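Local coordinates for protein RNA-dependent RNA polymerase (Taggert virus, PDB 6DX3) that probably acts through its viral OTU domain, a papain-like cysteine protease, to remove ubiquitin from protein conjugates, at residues T76-T81 / S101-N106; V116-E121 / Y129-G134; G38-H43 / R148-Y153. All coordinates share one frame; numbering follows the deposited sequence.

Interaction 1 (T76-T81 / S101-N106)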
loop_
_atom_site.group_PDB
_atom_site.type_symbol
_atom_site.label_atom_id
_atom_site.label_comp_id
_atom_site.label_asym_id
_atom_site.label_seq_id
_atom_site.Cartn_x
_atom_site.Cartn_y
_atom_site.Cartn_z
ATOM N N THR A 76 -12.210 7.146 9.613
ATOM C CA THR A 76 -11.351 7.155 8.435
ATOM C C THR A 76 -12.079 7.915 7.333
ATOM O O THR A 76 -13.081 7.425 6.795
ATOM C CB THR A 76 -10.997 5.732 8.002
ATOM O OG1 THR A 76 -10.405 5.029 9.105
ATOM C CG2 THR A 76 -10.010 5.753 6.839
ATOM N N GLU A 77 -11.576 9.109 6.999
ATOM C CA GLU A 77 -12.271 9.964 6.039
ATOM C C GLU A 77 -12.317 9.344 4.650
ATOM O O GLU A 77 -13.254 9.605 3.888
ATOM C CB GLU A 77 -11.610 11.343 5.972
ATOM C CG GLU A 77 -11.579 12.084 7.295
ATOM C CD GLU A 77 -12.962 12.295 7.880
ATOM O OE1 GLU A 77 -13.828 12.869 7.187
ATOM O OE2 GLU A 77 -13.190 11.874 9.035
ATOM N N GLU A 78 -11.319 8.531 4.297
ATOM C CA GLU A 78 -11.296 7.926 2.970
ATOM C C GLU A 78 -12.516 7.048 2.715
ATOM O O GLU A 78 -12.888 6.844 1.553
ATOM C CB GLU A 78 -10.006 7.118 2.780
ATOM C CG GLU A 78 -9.868 6.514 1.390
ATOM C CD GLU A 78 -8.432 6.229 0.992
ATOM O OE1 GLU A 78 -8.202 6.000 -0.211
ATOM O OE2 GLU A 78 -7.539 6.230 1.869
ATOM N N THR A 79 -13.170 6.545 3.767
ATOM C CA THR A 79 -14.364 5.735 3.556
ATOM C C THR A 79 -15.517 6.537 2.967
ATOM O O THR A 79 -16.416 5.947 2.360
ATOM C CB THR A 79 -14.822 5.089 4.866
ATOM O OG1 THR A 79 -15.395 6.087 5.718
ATOM C CG2 THR A 79 -13.656 4.410 5.582
ATOM N N LYS A 80 -15.506 7.863 3.106
ATOM C CA LYS A 80 -16.692 8.649 2.780
ATOM C C LYS A 80 -16.945 8.753 1.280
ATOM O O LYS A 80 -18.053 9.127 0.878
ATOM C CB LYS A 80 -16.577 10.041 3.400
ATOM C CG LYS A 80 -16.785 10.052 4.912
ATOM C CD LYS A 80 -16.302 11.353 5.529
ATOM C CE LYS A 80 -16.771 11.497 6.969
ATOM N NZ LYS A 80 -16.184 12.702 7.625
ATOM N N THR A 81 -15.963 8.420 0.442
ATOM C CA THR A 81 -16.137 8.464 -1.004
ATOM C C THR A 81 -16.211 7.069 -1.623
ATOM O O THR A 81 -15.971 6.914 -2.826
ATOM C CB THR A 81 -15.012 9.272 -1.651
ATOM O OG1 THR A 81 -13.749 8.834 -1.142
ATOM C CG2 THR A 81 -15.184 10.755 -1.353
ATOM N N SER A 101 -7.073 -1.982 -2.688
ATOM C CA SER A 101 -6.950 -0.596 -3.132
ATOM C C SER A 101 -6.301 0.224 -2.021
ATOM O O SER A 101 -5.892 -0.309 -0.985
ATOM C CB SER A 101 -8.320 -0.032 -3.538
ATOM O OG SER A 101 -9.144 0.168 -2.399
ATOM N N SER A 102 -6.221 1.540 -2.233
ATOM C CA SER A 102 -5.541 2.413 -1.278
ATOM C C SER A 102 -6.262 2.469 0.064
ATOM O O SER A 102 -5.624 2.700 1.097
ATOM C CB SER A 102 -5.396 3.820 -1.864
ATOM O OG SER A 102 -6.658 4.460 -1.981
ATOM N N LEU A 103 -7.581 2.263 0.077
ATOM C CA LEU A 103 -8.307 2.279 1.345
ATOM C C LEU A 103 -7.897 1.114 2.236
ATOM O O LEU A 103 -7.869 1.257 3.463
ATOM C CB LEU A 103 -9.815 2.253 1.094
ATOM C CG LEU A 103 -10.698 2.162 2.342
ATOM C CD1 LEU A 103 -10.398 3.304 3.303
ATOM C CD2 LEU A 103 -12.170 2.158 1.957
ATOM N N GLU A 104 -7.576 -0.038 1.644
ATOM C CA GLU A 104 -7.081 -1.159 2.435
ATOM C C GLU A 104 -5.678 -0.887 2.960
ATOM O O GLU A 104 -5.333 -1.326 4.065
ATOM C CB GLU A 104 -7.104 -2.442 1.604
ATOM C CG GLU A 104 -8.504 -2.969 1.289
ATOM C CD GLU A 104 -9.258 -2.091 0.305
ATOM O OE1 GLU A 104 -10.092 -1.275 0.751
ATOM O OE2 GLU A 104 -9.013 -2.210 -0.911
ATOM N N VAL A 105 -4.855 -0.175 2.187
ATOM C CA VAL A 105 -3.577 0.296 2.714
ATOM C C VAL A 105 -3.814 1.252 3.872
ATOM O O VAL A 105 -3.123 1.197 4.898
ATOM C CB VAL A 105 -2.746 0.963 1.603
ATOM C CG1 VAL A 105 -1.467 1.534 2.189
ATOM C CG2 VAL A 105 -2.446 -0.014 0.485
ATOM N N ASN A 106 -4.790 2.150 3.719
ATOM C CA ASN A 106 -5.153 3.079 4.783
ATOM C C ASN A 106 -5.417 2.340 6.088
ATOM O O ASN A 106 -4.835 2.663 7.130
ATOM C CB ASN A 106 -6.383 3.887 4.352
ATOM C CG ASN A 106 -6.622 5.114 5.216
ATOM O OD1 ASN A 106 -6.363 5.106 6.421
ATOM N ND2 ASN A 106 -7.133 6.177 4.600
#
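E78, in the 3-10 turn 77-80, lies with its CA 6.6 Å from the CA of L103, so the turn faces the first turn of helix 102-112. The E78 side chain spans the gap: CG stands anti to the backbone N (chi1 -177°) and the chain beyond stays extended, bringing the carboxylate alongside the helix. E78 OE1 receives the hydroxyl of S102 on its syn side, OG to OE1 2.8 Å. E78 OE2 offers its anti lone pair to N106 ND2, 2.8 Å away; the bond is nearly straight (173°) and the oxygen lies in the N106 amide plane. Y133 OH also bonds to OE2, leaving the buried carboxylate held by three groups and fixed in rotation. L103 packs beside this polar line, its CD1 lying 3.8 Å from E78 CG and 4.1 Å from T79 CG2. T76 CG2 meets N106 ND2 at 3.7 Å, while T76 OG1 bonds to F72 O and to Q110 NE2, which also reaches N106 OD1. Just before the turn, T76 O accepts both T79 N and T79 OG1. Thus one buried glutamate, bridging residues i and i+4, clasps a 3-10 turn to a helix within the helical part of the OTU fold.

Interaction 2 (V116-E121 / Y129-G134)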
loop_
_atom_site.group_PDB
_atom_site.type_symbol
_atom_site.label_atom_id
_atom_site.label_comp_id
_atom_site.label_asym_id
_atom_site.label_seq_id
_atom_site.Cartn_x
_atom_site.Cartn_y
_atom_site.Cartn_z
ATOM N N VAL A 116 3.214 3.659 4.736
ATOM C CA VAL A 116 3.211 3.033 3.418
ATOM C C VAL A 116 3.197 4.119 2.354
ATOM O O VAL A 116 2.338 5.008 2.378
ATOM C CB VAL A 116 2.010 2.086 3.230
ATOM C CG1 VAL A 116 2.037 1.481 1.831
ATOM C CG2 VAL A 116 2.019 0.990 4.288
ATOM N N TYR A 117 4.148 4.047 1.428
ATOM C CA TYR A 117 4.158 4.874 0.230
ATOM C C TYR A 117 3.579 4.060 -0.918
ATOM O O TYR A 117 3.960 2.900 -1.109
ATOM C CB TYR A 117 5.577 5.325 -0.128
ATOM C CG TYR A 117 6.212 6.332 0.809
ATOM C CD1 TYR A 117 6.739 7.518 0.320
ATOM C CD2 TYR A 117 6.311 6.086 2.173
ATOM C CE1 TYR A 117 7.332 8.438 1.162
ATOM C CE2 TYR A 117 6.900 6.999 3.024
ATOM C CZ TYR A 117 7.409 8.174 2.512
ATOM O OH TYR A 117 7.999 9.091 3.350
ATOM N N ILE A 118 2.668 4.661 -1.677
ATOM C CA ILE A 118 2.090 4.034 -2.862
ATOM C C ILE A 118 2.504 4.869 -4.064
ATOM O O ILE A 118 2.003 5.986 -4.258
ATOM C CB ILE A 118 0.563 3.913 -2.779
ATOM C CG1 ILE A 118 0.138 3.301 -1.443
ATOM C CG2 ILE A 118 0.041 3.071 -3.934
ATOM C CD1 ILE A 118 -1.371 3.149 -1.305
ATOM N N TRP A 119 3.415 4.333 -4.870
ATOM C CA TRP A 119 3.918 5.031 -6.045
ATOM C C TRP A 119 3.099 4.627 -7.264
ATOM O O TRP A 119 2.953 3.437 -7.556
ATOM C CB TRP A 119 5.399 4.716 -6.267
ATOM C CG TRP A 119 6.256 4.992 -5.063
ATOM C CD1 TRP A 119 6.370 4.221 -3.940
ATOM C CD2 TRP A 119 7.119 6.120 -4.865
ATOM N NE1 TRP A 119 7.249 4.800 -3.056
ATOM C CE2 TRP A 119 7.725 5.964 -3.601
ATOM C CE3 TRP A 119 7.438 7.244 -5.633
ATOM C CZ2 TRP A 119 8.632 6.892 -3.088
ATOM C CZ3 TRP A 119 8.339 8.163 -5.122
ATOM C CH2 TRP A 119 8.924 7.983 -3.862
ATOM N N HIS A 120 2.566 5.618 -7.972
ATOM C CA HIS A 120 1.697 5.361 -9.113
ATOM C C HIS A 120 2.509 5.378 -10.401
ATOM O O HIS A 120 3.100 6.404 -10.756
ATOM C CB HIS A 120 0.570 6.385 -9.193
ATOM C CG HIS A 120 -0.184 6.338 -10.484
ATOM N ND1 HIS A 120 0.087 7.190 -11.534
ATOM C CD2 HIS A 120 -1.187 5.531 -10.905
ATOM C CE1 HIS A 120 -0.721 6.915 -12.542
ATOM N NE2 HIS A 120 -1.504 5.911 -12.186
ATOM N N GLU A 121 2.516 4.248 -11.104
ATOM C CA GLU A 121 3.188 4.141 -12.388
ATOM C C GLU A 121 2.303 4.706 -13.491
ATOM O O GLU A 121 1.152 4.287 -13.654
ATOM C CB GLU A 121 3.529 2.680 -12.686
ATOM C CG GLU A 121 4.248 2.453 -14.004
ATOM C CD GLU A 121 4.382 0.982 -14.337
ATOM O OE1 GLU A 121 3.422 0.229 -14.076
ATOM O OE2 GLU A 121 5.453 0.571 -14.836
ATOM N N TYR A 129 3.115 10.415 -9.420
ATOM C CA TYR A 129 2.653 10.906 -8.127
ATOM C C TYR A 129 2.768 9.784 -7.106
ATOM O O TYR A 129 2.889 8.607 -7.455
ATOM C CB TYR A 129 1.219 11.459 -8.196
ATOM C CG TYR A 129 0.096 10.438 -8.179
ATOM C CD1 TYR A 129 -0.365 9.898 -6.983
ATOM C CD2 TYR A 129 -0.536 10.054 -9.356
ATOM C CE1 TYR A 129 -1.395 8.979 -6.960
ATOM C CE2 TYR A 129 -1.576 9.138 -9.343
ATOM C CZ TYR A 129 -1.998 8.602 -8.141
ATOM O OH TYR A 129 -3.028 7.690 -8.114
ATOM N N VAL A 130 2.731 10.172 -5.834
ATOM C CA VAL A 130 2.867 9.244 -4.718
ATOM C C VAL A 130 1.946 9.704 -3.595
ATOM O O VAL A 130 1.750 10.908 -3.393
ATOM C CB VAL A 130 4.337 9.151 -4.243
ATOM C CG1 VAL A 130 4.841 10.510 -3.768
ATOM C CG2 VAL A 130 4.497 8.099 -3.152
ATOM N N VAL A 131 1.352 8.746 -2.885
ATOM C CA VAL A 131 0.569 9.041 -1.693
ATOM C C VAL A 131 1.210 8.327 -0.512
ATOM O O VAL A 131 1.791 7.244 -0.654
ATOM C CB VAL A 131 -0.919 8.645 -1.837
ATOM C CG1 VAL A 131 -1.541 9.341 -3.044
ATOM C CG2 VAL A 131 -1.072 7.141 -1.940
ATOM N N ARG A 132 1.113 8.948 0.661
ATOM C CA ARG A 132 1.749 8.434 1.865
ATOM C C ARG A 132 0.714 8.317 2.969
ATOM O O ARG A 132 0.072 9.309 3.332
ATOM C CB ARG A 132 2.905 9.333 2.316
ATOM C CG ARG A 132 3.673 8.777 3.511
ATOM C CD ARG A 132 4.756 9.730 3.974
ATOM N NE ARG A 132 4.204 10.860 4.712
ATOM C CZ ARG A 132 4.807 12.036 4.836
ATOM N NH1 ARG A 132 5.990 12.237 4.270
ATOM N NH2 ARG A 132 4.230 13.009 5.526
ATOM N N TYR A 133 0.553 7.107 3.495
ATOM C CA TYR A 133 -0.237 6.856 4.696
ATOM C C TYR A 133 0.751 6.731 5.850
ATOM O O TYR A 133 1.359 5.679 6.045
ATOM C CB TYR A 133 -1.089 5.600 4.537
ATOM C CG TYR A 133 -2.166 5.734 3.484
ATOM C CD1 TYR A 133 -3.416 6.247 3.804
ATOM C CD2 TYR A 133 -1.932 5.349 2.171
ATOM C CE1 TYR A 133 -4.402 6.371 2.847
ATOM C CE2 TYR A 133 -2.912 5.473 1.205
ATOM C CZ TYR A 133 -4.147 5.982 1.549
ATOM O OH TYR A 133 -5.132 6.106 0.593
ATOM N N GLY A 134 0.924 7.809 6.601
ATOM C CA GLY A 134 1.888 7.869 7.680
ATOM C C GLY A 134 2.842 9.037 7.513
ATOM O O GLY A 134 2.740 9.834 6.582
#
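V131 O takes a hydrogen bond from I118 N of the facing strand (2.9 Å, 171°), supplemented by a weaker CA-H...O contact from Y117 CA at 3.5 Å. V116 O likewise accepts a hydrogen bond from Y133 N and a weaker CA-H...O contact from R132 CA. The strands run antiparallel, 163° between their directions, with V116-Y133 and I118-V131 as hydrogen-bonded pairs and Y117-R132 and W119-V130 as non-hydrogen-bonded ones. On the face carrying Y117 and W119, R132 lies beside the Y117 ring and sets CG over it, off centre, 4.0 Å from the centroid. V130 CG2 sits over the six-membered ring of W119 at 3.9 Å from that centroid. The other face pairs I118 CB with V131 CG2 at 3.7 Å. Here the H120 and Y129 rings are nearly parallel (16°) but slid apart, and H120 CB lies over the Y129 face, 3.6 Å from its centroid. The R132 guanidinium makes cation-pi contacts with W9 and Y17. Strand 142-147 runs parallel to 116-121 on one side of this hairpin and strand 17-24 pairs with 126-133 on the other, while helix 102-112 packs V105 against V116 and I118.

Interaction 3 (G38-H43 / R148-Y153)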
loop_
_atom_site.group_PDB
_atom_site.type_symbol
_atom_site.label_atom_id
_atom_site.label_comp_id
_atom_site.label_asym_id
_atom_site.label_seq_id
_atom_site.Cartn_x
_atom_site.Cartn_y
_atom_site.Cartn_z
ATOM N N GLY A 38 -5.414 -11.238 -8.020
ATOM C CA GLY A 38 -6.136 -10.205 -7.304
ATOM C C GLY A 38 -5.688 -9.967 -5.877
ATOM O O GLY A 38 -6.232 -9.073 -5.221
ATOM N N ASN A 39 -4.719 -10.733 -5.374
ATOM C CA ASN A 39 -4.205 -10.562 -4.020
ATOM C C ASN A 39 -2.916 -9.749 -3.983
ATOM O O ASN A 39 -2.301 -9.626 -2.917
ATOM C CB ASN A 39 -3.971 -11.930 -3.368
ATOM C CG ASN A 39 -5.221 -12.793 -3.339
ATOM O OD1 ASN A 39 -6.304 -12.334 -2.975
ATOM N ND2 ASN A 39 -5.073 -14.055 -3.724
ATOM N N CYS A 40 -2.513 -9.173 -5.120
ATOM C CA CYS A 40 -1.185 -8.579 -5.255
ATOM C C CYS A 40 -0.941 -7.439 -4.271
ATOM O O CYS A 40 0.201 -7.230 -3.845
ATOM C CB CYS A 40 -0.992 -8.083 -6.686
ATOM S SG CYS A 40 -2.285 -6.939 -7.195
ATOM N N LEU A 41 -1.976 -6.674 -3.915
ATOM C CA LEU A 41 -1.781 -5.638 -2.903
ATOM C C LEU A 41 -1.336 -6.255 -1.583
ATOM O O LEU A 41 -0.376 -5.788 -0.958
ATOM C CB LEU A 41 -3.057 -4.820 -2.702
ATOM C CG LEU A 41 -2.932 -3.822 -1.543
ATOM C CD1 LEU A 41 -1.942 -2.712 -1.886
ATOM C CD2 LEU A 41 -4.274 -3.236 -1.140
ATOM N N TYR A 42 -2.014 -7.324 -1.158
ATOM C CA TYR A 42 -1.690 -7.961 0.115
ATOM C C TYR A 42 -0.357 -8.696 0.057
ATOM O O TYR A 42 0.359 -8.750 1.062
ATOM C CB TYR A 42 -2.822 -8.903 0.520
ATOM C CG TYR A 42 -4.168 -8.216 0.525
ATOM C CD1 TYR A 42 -4.439 -7.198 1.430
ATOM C CD2 TYR A 42 -5.159 -8.570 -0.380
ATOM C CE1 TYR A 42 -5.662 -6.555 1.441
ATOM C CE2 TYR A 42 -6.391 -7.933 -0.376
ATOM C CZ TYR A 42 -6.634 -6.923 0.538
ATOM O OH TYR A 42 -7.849 -6.281 0.556
ATOM N N HIS A 43 -0.012 -9.270 -1.099
ATOM C CA HIS A 43 1.321 -9.837 -1.288
ATOM C C HIS A 43 2.395 -8.779 -1.064
ATOM O O HIS A 43 3.361 -9.002 -0.325
ATOM C CB HIS A 43 1.453 -10.418 -2.698
ATOM C CG HIS A 43 0.783 -11.744 -2.884
ATOM N ND1 HIS A 43 1.213 -12.892 -2.253
ATOM C CD2 HIS A 43 -0.270 -12.109 -3.652
ATOM C CE1 HIS A 43 0.446 -13.904 -2.617
ATOM N NE2 HIS A 43 -0.462 -13.456 -3.463
ATOM N N ARG A 148 -1.628 0.038 -12.765
ATOM C CA ARG A 148 -2.987 -0.185 -13.172
ATOM C C ARG A 148 -3.625 -0.835 -11.964
ATOM O O ARG A 148 -3.681 -0.275 -10.951
ATOM C CB ARG A 148 -3.180 -0.936 -14.495
ATOM C CG ARG A 148 -2.415 -0.347 -15.674
ATOM C CD ARG A 148 -2.850 1.032 -16.151
ATOM N NE ARG A 148 -4.023 0.947 -16.988
ATOM C CZ ARG A 148 -4.007 0.868 -18.305
ATOM N NH1 ARG A 148 -2.873 0.895 -18.988
ATOM N NH2 ARG A 148 -5.147 0.757 -18.926
ATOM N N ASN A 149 -4.123 -2.015 -12.075
ATOM C CA ASN A 149 -4.713 -2.671 -10.918
ATOM C C ASN A 149 -3.721 -3.531 -10.142
ATOM O O ASN A 149 -4.048 -3.961 -9.034
ATOM C CB ASN A 149 -5.908 -3.518 -11.366
ATOM C CG ASN A 149 -7.040 -2.676 -11.929
ATOM O OD1 ASN A 149 -7.232 -1.528 -11.534
ATOM N ND2 ASN A 149 -7.787 -3.242 -12.868
ATOM N N HIS A 150 -2.526 -3.769 -10.677
ATOM C CA HIS A 150 -1.514 -4.605 -10.039
ATOM C C HIS A 150 -0.669 -3.791 -9.061
ATOM O O HIS A 150 -0.472 -2.585 -9.234
ATOM C CB HIS A 150 -0.612 -5.245 -11.100
ATOM C CG HIS A 150 0.451 -6.141 -10.538
ATOM N ND1 HIS A 150 0.210 -7.451 -10.187
ATOM C CD2 HIS A 150 1.762 -5.917 -10.280
ATOM C CE1 HIS A 150 1.325 -7.997 -9.735
ATOM N NE2 HIS A 150 2.282 -7.088 -9.780
ATOM N N TYR A 151 -0.156 -4.474 -8.034
ATOM C CA TYR A 151 0.726 -3.877 -7.037
ATOM C C TYR A 151 1.990 -4.714 -6.922
ATOM O O TYR A 151 1.918 -5.942 -6.829
ATOM C CB TYR A 151 0.046 -3.788 -5.664
ATOM C CG TYR A 151 -0.944 -2.658 -5.498
ATOM C CD1 TYR A 151 -0.517 -1.379 -5.157
ATOM C CD2 TYR A 151 -2.307 -2.875 -5.656
ATOM C CE1 TYR A 151 -1.415 -0.345 -4.991
ATOM C CE2 TYR A 151 -3.216 -1.847 -5.490
ATOM C CZ TYR A 151 -2.762 -0.581 -5.159
ATOM O OH TYR A 151 -3.661 0.449 -4.998
ATOM N N ASP A 152 3.142 -4.050 -6.922
ATOM C CA ASP A 152 4.414 -4.700 -6.648
ATOM C C ASP A 152 5.075 -4.021 -5.456
ATOM O O ASP A 152 4.737 -2.890 -5.093
ATOM C CB ASP A 152 5.359 -4.654 -7.861
ATOM C CG ASP A 152 4.970 -5.641 -8.950
ATOM O OD1 ASP A 152 4.654 -6.805 -8.630
ATOM O OD2 ASP A 152 4.978 -5.244 -10.133
ATOM N N TYR A 153 6.018 -4.728 -4.842
ATOM C CA TYR A 153 6.805 -4.178 -3.748
ATOM C C TYR A 153 8.033 -3.467 -4.297
ATOM O O TYR A 153 8.621 -3.898 -5.292
ATOM C CB TYR A 153 7.234 -5.279 -2.778
ATOM C CG TYR A 153 7.989 -4.758 -1.573
ATOM C CD1 TYR A 153 7.329 -4.051 -0.576
ATOM C CD2 TYR A 153 9.356 -4.967 -1.435
ATOM C CE1 TYR A 153 8.007 -3.566 0.525
ATOM C CE2 TYR A 153 10.044 -4.487 -0.329
ATOM C CZ TYR A 153 9.361 -3.787 0.648
ATOM O OH TYR A 153 10.024 -3.300 1.751
#
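C40 and L41, at the start of helix 40-49, pack against H150 and Y151 at the start of strand 150-156, a buried helix-to-strand contact made largely of apolar and sulfur packing. The backbones approach closely, with L41 CA 5.1 Å from Y151 CA. L41 carries the apolar half: it runs alongside Y151 in the same direction and lays CD1 squarely over the centre of the ring, 3.6 Å from the centroid and only 6° off the normal. L41 CB supports the rim of the same ring, 3.6 Å from Y151 CD2. Y151 also stacks on H146 of the neighbouring strand, and I144 touches both Y151 and L41. The polar half belongs to C40, whose SG, placed between the backbone N and the carbonyl carbon (chi1 55°), turns to the strand. Y151 N donates a weak bond to it, N to SG 3.4 Å and bent to 141°. H150 presents ND1 to the cysteine, 3.8 Å from C40 CB and 3.9 Å from C40 SG, and the sulfur lies oblique to the ring. From the far side of the imidazole, NE2 donates to D152 OD1 at 2.7 Å; the acceptor lies near the ring plane, but NE2 meets it from above the carboxylate plane, and this bond limits rotation of the imidazole. D152 is itself positioned by Q34 N on OD1 and by a salt bridge from OD2 to R147. A cysteine at a helix start, facing a histidine whose other nitrogen is tied to an aspartate, is consistent with the Cys-His-Asp catalytic arrangement of OTU proteases.

Overall arrangement
All three contacts are largely buried, but they differ in kind. Interaction 2 lies nearest the chain centre and is built from regular strand pairing with side-chain packing on both faces. Interaction 1 joins a turn to helix 102-112 by a charged side chain, whereas interaction 3 joins helix 40-49 to the same sheet through ring and sulfur packing, with an exposed loop at its edge. Helix 102-112 ties them together: N106 packs against Y133 of interaction 2, and V105 touches L41 of interaction 3. I118 meets the Y151 ring, linking interactions 2 and 3 directly. Along the chain, interactions 1 and 2 follow in series inside the long loop that interaction 3 closes.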